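Local coordinates for protein complement C1r subcomponent (Homo sapiens, PDB 6F1D) that forms part of the C1 complex as a serine protease of complement activation, this CUB domain probably contributing to the calcium-dependent assembly of C1r with C1s, at residues Y8-Y20 / D104-I116. Residues are numbered along the deposited sequence; the frame is centred on the assembly and turned at random.
With NA (sodium ion), chain C.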
loop_
_atom_site.group_PDB
_atom_site.type_symbol
_atom_site.label_atom_id
_atom_site.label_comp_id
_atom_site.label_asym_id
_atom_site.label_seq_id
_atom_site.Cartn_x
_atom_site.Cartn_y
_atom_site.Cartn_z
ATOM N N TYR A 8 -2.745 8.064 8.905
ATOM C CA TYR A 8 -3.802 8.782 8.194
ATOM C C TYR A 8 -5.113 8.588 8.947
ATOM O O TYR A 8 -5.558 7.455 9.141
ATOM C CB TYR A 8 -3.940 8.243 6.758
ATOM C CG TYR A 8 -2.671 8.441 5.954
ATOM C CD1 TYR A 8 -1.679 7.486 5.984
ATOM C CD2 TYR A 8 -2.460 9.601 5.202
ATOM C CE1 TYR A 8 -0.498 7.643 5.306
ATOM C CE2 TYR A 8 -1.260 9.790 4.488
ATOM C CZ TYR A 8 -0.284 8.797 4.549
ATOM O OH TYR A 8 0.920 8.900 3.873
ATOM N N THR A 9 -5.732 9.674 9.371
ATOM C CA THR A 9 -6.994 9.590 10.087
ATOM C C THR A 9 -8.113 10.427 9.466
ATOM O O THR A 9 -9.211 10.429 10.013
ATOM C CB THR A 9 -6.823 10.033 11.540
ATOM O OG1 THR A 9 -6.546 11.433 11.540
ATOM C CG2 THR A 9 -5.640 9.293 12.181
ATOM N N GLU A 10 -7.878 11.129 8.359
ATOM C CA GLU A 10 -8.961 11.878 7.731
ATOM C C GLU A 10 -9.938 10.918 7.023
ATOM O O GLU A 10 -9.652 9.743 6.828
ATOM C CB GLU A 10 -8.388 12.913 6.764
ATOM C CG GLU A 10 -8.001 14.216 7.452
ATOM C CD GLU A 10 -6.711 14.815 6.913
ATOM O OE1 GLU A 10 -5.842 15.182 7.734
ATOM O OE2 GLU A 10 -6.564 14.930 5.672
ATOM N N ALA A 11 -11.107 11.433 6.639
ATOM C CA ALA A 11 -12.138 10.615 5.996
ATOM C C ALA A 11 -11.729 10.107 4.619
ATOM O O ALA A 11 -12.293 9.121 4.142
ATOM C CB ALA A 11 -13.442 11.401 5.849
ATOM N N SER A 12 -10.802 10.772 3.952
ATOM C CA SER A 12 -10.271 10.222 2.722
ATOM C C SER A 12 -8.849 10.730 2.551
ATOM O O SER A 12 -8.449 11.715 3.178
ATOM C CB SER A 12 -11.129 10.616 1.527
ATOM O OG SER A 12 -11.203 12.034 1.437
ATOM N N GLY A 13 -8.098 10.088 1.668
ATOM C CA GLY A 13 -6.789 10.653 1.388
ATOM C C GLY A 13 -5.998 9.798 0.427
ATOM O O GLY A 13 -6.417 8.714 0.029
ATOM N N TYR A 14 -4.825 10.293 0.078
ATOM C CA TYR A 14 -3.927 9.587 -0.818
ATOM C C TYR A 14 -2.725 9.086 -0.025
ATOM O O TYR A 14 -2.226 9.761 0.890
ATOM C CB TYR A 14 -3.432 10.478 -1.955
ATOM C CG TYR A 14 -4.440 10.885 -3.005
ATOM C CD1 TYR A 14 -5.007 12.157 -2.980
ATOM C CD2 TYR A 14 -4.805 10.016 -4.034
ATOM C CE1 TYR A 14 -5.908 12.556 -3.938
ATOM C CE2 TYR A 14 -5.717 10.414 -5.005
ATOM C CZ TYR A 14 -6.263 11.667 -4.931
ATOM O OH TYR A 14 -7.147 12.059 -5.886
ATOM N N ILE A 15 -2.248 7.909 -0.395
ATOM C CA ILE A 15 -1.057 7.329 0.209
ATOM C C ILE A 15 -0.213 6.813 -0.941
ATOM O O ILE A 15 -0.752 6.163 -1.838
ATOM C CB ILE A 15 -1.431 6.166 1.156
ATOM C CG1 ILE A 15 -2.563 6.602 2.104
ATOM C CG2 ILE A 15 -0.172 5.638 1.853
ATOM C CD1 ILE A 15 -2.935 5.554 3.141
ATOM N N SER A 16 1.097 7.078 -0.924
ATOM C CA SER A 16 1.908 6.536 -2.007
ATOM C C SER A 16 3.286 6.146 -1.484
ATOM O O SER A 16 3.715 6.567 -0.407
ATOM C CB SER A 16 2.009 7.545 -3.162
ATOM O OG SER A 16 2.622 8.754 -2.726
ATOM N N SER A 17 3.985 5.347 -2.274
ATOM C CA SER A 17 5.376 5.057 -1.993
ATOM C C SER A 17 6.249 6.309 -2.154
ATOM O O SER A 17 5.918 7.255 -2.861
ATOM C CB SER A 17 5.884 3.946 -2.914
ATOM O OG SER A 17 5.595 4.230 -4.270
ATOM N N LEU A 18 7.411 6.281 -1.501
ATOM C CA LEU A 18 8.315 7.424 -1.531
ATOM C C LEU A 18 8.754 7.761 -2.958
ATOM O O LEU A 18 9.131 6.877 -3.732
ATOM C CB LEU A 18 9.531 7.114 -0.678
ATOM C CG LEU A 18 9.296 7.232 0.827
ATOM C CD1 LEU A 18 10.498 6.656 1.560
ATOM C CD2 LEU A 18 9.045 8.693 1.228
ATOM N N GLU A 19 8.676 9.040 -3.307
ATOM C CA GLU A 19 9.110 9.557 -4.603
ATOM C C GLU A 19 8.228 9.093 -5.769
ATOM O O GLU A 19 8.629 9.206 -6.931
ATOM C CB GLU A 19 10.590 9.215 -4.878
ATOM C CG GLU A 19 11.529 9.922 -3.944
ATOM C CD GLU A 19 11.587 11.384 -4.279
ATOM O OE1 GLU A 19 10.650 12.134 -3.896
ATOM O OE2 GLU A 19 12.557 11.803 -4.962
ATOM N N TYR A 20 7.035 8.595 -5.509
ATOM C CA TYR A 20 6.126 8.237 -6.611
ATOM C C TYR A 20 5.888 9.450 -7.515
ATOM O O TYR A 20 5.614 10.545 -7.004
ATOM C CB TYR A 20 4.808 7.768 -6.012
ATOM C CG TYR A 20 3.751 7.365 -7.006
ATOM C CD1 TYR A 20 3.665 6.050 -7.453
ATOM C CD2 TYR A 20 2.831 8.305 -7.497
ATOM C CE1 TYR A 20 2.668 5.679 -8.351
ATOM C CE2 TYR A 20 1.856 7.935 -8.421
ATOM C CZ TYR A 20 1.770 6.614 -8.808
ATOM O OH TYR A 20 0.815 6.198 -9.712
ATOM N N ASP A 104 14.752 -0.117 -10.195
ATOM C CA ASP A 104 14.118 1.169 -10.475
ATOM C C ASP A 104 12.680 0.836 -10.881
ATOM O O ASP A 104 12.440 0.401 -12.010
ATOM C CB ASP A 104 14.842 1.910 -11.590
ATOM C CG ASP A 104 16.122 2.620 -11.096
ATOM O OD1 ASP A 104 16.023 3.447 -10.150
ATOM O OD2 ASP A 104 17.210 2.353 -11.655
ATOM N N SER A 105 11.743 0.967 -9.956
ATOM C CA SER A 105 10.330 0.720 -10.223
ATOM C C SER A 105 9.558 1.927 -9.734
ATOM O O SER A 105 9.938 2.563 -8.734
ATOM C CB SER A 105 9.809 -0.562 -9.524
ATOM O OG SER A 105 10.805 -1.571 -9.501
ATOM N N ARG A 106 8.440 2.206 -10.396
ATOM C CA ARG A 106 7.790 3.490 -10.159
ATOM C C ARG A 106 7.003 3.522 -8.858
ATOM O O ARG A 106 6.779 4.612 -8.326
ATOM C CB ARG A 106 6.892 3.848 -11.340
ATOM C CG ARG A 106 7.698 4.023 -12.644
ATOM C CD ARG A 106 6.803 4.269 -13.803
ATOM N NE ARG A 106 6.553 5.689 -13.942
ATOM C CZ ARG A 106 5.707 6.205 -14.828
ATOM N NH1 ARG A 106 5.043 5.397 -15.653
ATOM N NH2 ARG A 106 5.535 7.525 -14.891
ATOM N N GLY A 107 6.562 2.367 -8.321
ATOM C CA GLY A 107 5.899 2.354 -7.013
ATOM C C GLY A 107 4.377 2.347 -7.086
ATOM O O GLY A 107 3.788 1.941 -8.094
ATOM N N TRP A 108 3.700 2.845 -6.057
ATOM C CA TRP A 108 2.249 2.692 -6.045
ATOM C C TRP A 108 1.663 3.928 -5.393
ATOM O O TRP A 108 2.339 4.637 -4.636
ATOM C CB TRP A 108 1.827 1.429 -5.269
ATOM C CG TRP A 108 2.502 1.380 -3.935
ATOM C CD1 TRP A 108 3.718 0.829 -3.666
ATOM C CD2 TRP A 108 2.054 1.968 -2.696
ATOM N NE1 TRP A 108 4.021 0.975 -2.334
ATOM C CE2 TRP A 108 3.033 1.690 -1.724
ATOM C CE3 TRP A 108 0.897 2.675 -2.308
ATOM C CZ2 TRP A 108 2.920 2.097 -0.400
ATOM C CZ3 TRP A 108 0.801 3.081 -0.989
ATOM C CH2 TRP A 108 1.799 2.776 -0.053
ATOM N N LYS A 109 0.385 4.150 -5.665
ATOM C CA LYS A 109 -0.353 5.231 -5.037
ATOM C C LYS A 109 -1.802 4.769 -4.957
ATOM O O LYS A 109 -2.313 4.184 -5.920
ATOM C CB LYS A 109 -0.255 6.513 -5.878
ATOM C CG LYS A 109 -1.098 7.681 -5.384
ATOM C CD LYS A 109 -0.614 8.966 -6.051
ATOM C CE LYS A 109 -1.516 10.141 -5.742
ATOM N NZ LYS A 109 -1.060 11.368 -6.479
ATOM N N LEU A 110 -2.462 5.070 -3.840
ATOM C CA LEU A 110 -3.862 4.700 -3.647
ATOM C C LEU A 110 -4.594 5.896 -3.075
ATOM O O LEU A 110 -3.988 6.804 -2.494
ATOM C CB LEU A 110 -4.017 3.497 -2.700
ATOM C CG LEU A 110 -3.599 3.673 -1.257
ATOM C CD1 LEU A 110 -4.731 4.297 -0.434
ATOM C CD2 LEU A 110 -3.260 2.266 -0.646
ATOM N N ARG A 111 -5.905 5.902 -3.277
ATOM C CA ARG A 111 -6.821 6.783 -2.563
ATOM C C ARG A 111 -7.712 5.919 -1.685
ATOM O O ARG A 111 -8.299 4.932 -2.159
ATOM C CB ARG A 111 -7.689 7.596 -3.514
ATOM C CG ARG A 111 -8.763 8.453 -2.799
ATOM C CD ARG A 111 -9.178 9.686 -3.604
ATOM N NE ARG A 111 -9.931 10.627 -2.767
ATOM C CZ ARG A 111 -11.249 10.741 -2.781
ATOM N NH1 ARG A 111 -11.989 10.000 -3.613
ATOM N NH2 ARG A 111 -11.827 11.619 -1.978
ATOM N N TYR A 112 -7.822 6.283 -0.413
ATOM C CA TYR A 112 -8.789 5.624 0.458
ATOM C C TYR A 112 -9.960 6.566 0.698
ATOM O O TYR A 112 -9.796 7.797 0.734
ATOM C CB TYR A 112 -8.136 5.181 1.768
ATOM C CG TYR A 112 -7.867 6.275 2.771
ATOM C CD1 TYR A 112 -8.842 6.649 3.688
ATOM C CD2 TYR A 112 -6.622 6.902 2.835
ATOM C CE1 TYR A 112 -8.596 7.670 4.615
ATOM C CE2 TYR A 112 -6.371 7.907 3.752
ATOM C CZ TYR A 112 -7.365 8.285 4.636
ATOM O OH TYR A 112 -7.126 9.273 5.566
ATOM N N THR A 113 -11.148 5.983 0.816
ATOM C CA THR A 113 -12.341 6.725 1.165
ATOM C C THR A 113 -13.037 5.940 2.255
ATOM O O THR A 113 -12.733 4.762 2.466
ATOM C CB THR A 113 -13.270 6.896 -0.033
ATOM O OG1 THR A 113 -13.418 5.616 -0.703
ATOM C CG2 THR A 113 -12.707 7.968 -1.036
ATOM N N THR A 114 -14.030 6.550 2.886
ATOM C CA THR A 114 -14.753 5.878 3.952
ATOM C C THR A 114 -16.230 5.801 3.602
ATOM O O THR A 114 -16.804 6.708 2.986
ATOM C CB THR A 114 -14.563 6.576 5.312
ATOM O OG1 THR A 114 -14.789 7.979 5.167
ATOM C CG2 THR A 114 -13.134 6.394 5.818
ATOM N N GLU A 115 -16.816 4.682 3.975
ATOM C CA GLU A 115 -18.221 4.398 3.805
ATOM C C GLU A 115 -18.859 4.401 5.181
ATOM O O GLU A 115 -18.298 3.852 6.151
ATOM C CB GLU A 115 -18.424 3.044 3.119
ATOM C CG GLU A 115 -19.861 2.526 3.150
ATOM C CD GLU A 115 -19.974 1.050 2.763
ATOM O OE1 GLU A 115 -19.031 0.499 2.152
ATOM O OE2 GLU A 115 -21.020 0.437 3.069
ATOM N N ILE A 116 -20.017 5.038 5.254
ATOM C CA ILE A 116 -20.749 5.186 6.502
ATOM C C ILE A 116 -21.571 3.923 6.728
ATOM O O ILE A 116 -22.367 3.530 5.870
ATOM C CB ILE A 116 -21.647 6.432 6.457
ATOM C CG1 ILE A 116 -20.799 7.705 6.533
ATOM C CG2 ILE A 116 -22.673 6.368 7.564
ATOM C CD1 ILE A 116 -20.475 8.296 5.196
HETATM NA NA NA C . 7.778 5.453 -5.523
HETATM O O HOH W 1 -8.718 12.520 -0.934
#
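The hydroxyl of S17 is gripped twice: OG accepts a hydrogen bond from W108 N at 3.0 Å and binds the sodium ion at 2.8 Å, while the carbonyl O of L18 holds the same ion. A chi1 of 51° puts OG between these two partners; CB, placed by the backbone, lies over the five-membered ring of W108 as a CH-pi contact. G107 CA passes close to that hydroxyl. Strands 13-16 and 109-116 run antiparallel, paired by two-way backbone bonds between I15 and L110 and between G13 and Y112. On the face carrying Y14, K109 and R111, K109 CB lies over the Y20 ring, and the extended chain beyond it carries NZ over the Y14 ring, a cation-pi contact 5.0 Å from its centroid; Y20 OH goes to P49 O. On the other face I15 packs against W108, L110 and Y112, toward strand 29-35. The Y112 ring lies flat under the S12-G13 peptide, its centre below G13 N, and OH reaches E10 O at 2.9 Å from above the carbonyl plane. A leucine in place of Y112 would probably leave E10 O without this donor and the loop before G13 less firmly held. T114 OG1 donates to A11 O in the carbonyl plane, on a lone pair. Side-chain hydroxyls thus extend the pairing past both ends of strand 13-16, an edge of the CUB beta-sandwich.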